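Copper-containing nitrite reductase (Hyphomicrobium denitrificans 1NES1, PDB 6TFO) probably reduces nitrite to nitric oxide at copper centres, taking electrons from cytochrome c, as a homotrimer with a tethered extra cupredoxin domain. Local coordinates at residues D147-P152 / V335-R340. Numbering follows the deposited sequence.
Sequences DITRDP and VGALTR
T149 meets A337 where the linker running from the N-terminal cupredoxin domain passes the short helix 337-341. From the root of its side chain outward, T149 CB stands 4.2 Å from A337 CB; there the branches part. The methyl, anti to the backbone N (chi1 -67° for OG1), presses on the alanine: T149 CG2 lies 3.5 Å from A337 CB, tighter than usual for two carbons, and 3.7 Å from A337 CA. The hydroxyl passes the same methyl, T149 OG1 to A337 CB being 3.7 Å, but its polar partners are S334 OG and the carbonyl of N332, just ahead of the helix. Threonine thus suits the spot by offering both a methyl and a hydroxyl, and alanine by letting the linker come close, T149 CA and A337 CA being 5.8 Å apart. A valine here is likely to leave S334 and the N332 carbonyl without their hydroxyl partner. On the N-terminal side of T149, its backbone N donates to D147 OD1 (T149 N to D147 OD1 3.0 Å), reaching the oxygen about 40° out of the carboxylate plane in an Asx turn. Further along, the ring of P152 and the branch of L338 run alongside and counter to each other, P152 CD lying 4.1 Å from L338 CD2; proline ring and leucine methyl, both apolar, bury each other without needing a polar partner, and L344 touches both. G336, at the N-cap, has a positive phi (82°), which suits a glycine, and its carbonyl takes R340 N and T339 N. No hydrogen bond joins the two segments directly: apolar carbons make a small, buried seam, while T149 ties the linker to S334 and N332 before the helix, and D147 and D151 to H342 after it.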
# COMPACT_ATOMS: atom_id res chain seq x y z
N ASP C 147 -40.57 -4.80 -11.79
CA ASP C 147 -40.39 -3.67 -12.75
C ASP C 147 -40.86 -2.40 -12.03
O ASP C 147 -42.06 -2.31 -11.77
CB ASP C 147 -41.16 -3.92 -14.05
CG ASP C 147 -41.35 -2.68 -14.89
OD1 ASP C 147 -40.53 -1.76 -14.79
OD2 ASP C 147 -42.34 -2.63 -15.63
N ILE C 148 -39.94 -1.48 -11.72
CA ILE C 148 -40.23 -0.21 -10.98
C ILE C 148 -40.26 1.00 -11.94
O ILE C 148 -40.44 2.15 -11.47
CB ILE C 148 -39.24 -0.01 -9.81
CG1 ILE C 148 -37.77 -0.14 -10.21
CG2 ILE C 148 -39.60 -0.96 -8.67
CD1 ILE C 148 -37.24 0.97 -11.08
N THR C 149 -40.12 0.77 -13.24
CA THR C 149 -40.14 1.83 -14.27
C THR C 149 -41.58 2.28 -14.51
O THR C 149 -42.42 1.45 -14.94
CB THR C 149 -39.47 1.34 -15.56
OG1 THR C 149 -38.08 1.17 -15.26
CG2 THR C 149 -39.66 2.28 -16.73
N ARG C 150 -41.86 3.56 -14.25
CA ARG C 150 -43.07 4.28 -14.70
C ARG C 150 -43.13 4.33 -16.24
O ARG C 150 -42.20 4.88 -16.86
CB ARG C 150 -43.05 5.71 -14.17
CG ARG C 150 -44.26 6.54 -14.56
CD ARG C 150 -45.52 6.09 -13.87
NE ARG C 150 -45.41 6.24 -12.42
CZ ARG C 150 -46.26 5.73 -11.55
NH1 ARG C 150 -47.29 5.02 -11.98
NH2 ARG C 150 -46.08 5.90 -10.26
N ASP C 151 -44.19 3.80 -16.84
CA ASP C 151 -44.39 3.98 -18.30
C ASP C 151 -44.49 5.48 -18.54
O ASP C 151 -45.14 6.18 -17.77
CB ASP C 151 -45.59 3.20 -18.82
CG ASP C 151 -45.57 3.12 -20.33
OD1 ASP C 151 -45.99 4.11 -20.98
OD2 ASP C 151 -45.03 2.12 -20.84
N PRO C 152 -43.85 6.05 -19.58
CA PRO C 152 -43.92 7.50 -19.81
C PRO C 152 -45.31 7.98 -20.28
O PRO C 152 -45.59 9.15 -20.21
CB PRO C 152 -42.82 7.72 -20.86
CG PRO C 152 -42.79 6.43 -21.64
CD PRO C 152 -43.04 5.36 -20.59
N VAL C 335 -32.13 1.20 -16.04
CA VAL C 335 -31.41 1.09 -17.33
C VAL C 335 -32.37 0.36 -18.28
O VAL C 335 -32.96 -0.65 -17.85
CB VAL C 335 -30.06 0.36 -17.19
CG1 VAL C 335 -29.31 0.34 -18.51
CG2 VAL C 335 -29.20 0.98 -16.09
N GLY C 336 -32.57 0.92 -19.47
CA GLY C 336 -33.50 0.42 -20.49
C GLY C 336 -34.94 0.84 -20.26
O GLY C 336 -35.81 0.44 -21.08
N ALA C 337 -35.23 1.60 -19.20
CA ALA C 337 -36.59 2.11 -18.87
C ALA C 337 -37.30 2.60 -20.14
O ALA C 337 -38.39 2.10 -20.41
CB ALA C 337 -36.49 3.20 -17.85
N LEU C 338 -36.68 3.52 -20.88
CA LEU C 338 -37.32 4.23 -22.02
C LEU C 338 -36.73 3.75 -23.35
O LEU C 338 -36.98 4.44 -24.36
CB LEU C 338 -37.09 5.73 -21.85
CG LEU C 338 -37.66 6.35 -20.58
CD1 LEU C 338 -37.77 7.85 -20.74
CD2 LEU C 338 -39.01 5.74 -20.20
N THR C 339 -35.99 2.64 -23.35
CA THR C 339 -35.48 1.99 -24.59
C THR C 339 -36.08 0.58 -24.75
O THR C 339 -36.62 0.31 -25.81
CB THR C 339 -33.95 1.94 -24.62
OG1 THR C 339 -33.56 1.14 -23.50
CG2 THR C 339 -33.30 3.31 -24.58
N ARG C 340 -35.98 -0.28 -23.74
CA ARG C 340 -36.39 -1.70 -23.82
C ARG C 340 -37.76 -1.89 -23.17
O ARG C 340 -38.67 -2.38 -23.85
CB ARG C 340 -35.34 -2.62 -23.17
CG ARG C 340 -33.99 -2.69 -23.88
CD ARG C 340 -33.02 -3.73 -23.27
NE ARG C 340 -33.19 -3.98 -21.83
CZ ARG C 340 -32.38 -3.59 -20.85
NH1 ARG C 340 -32.70 -3.88 -19.60
NH2 ARG C 340 -31.27 -2.92 -21.09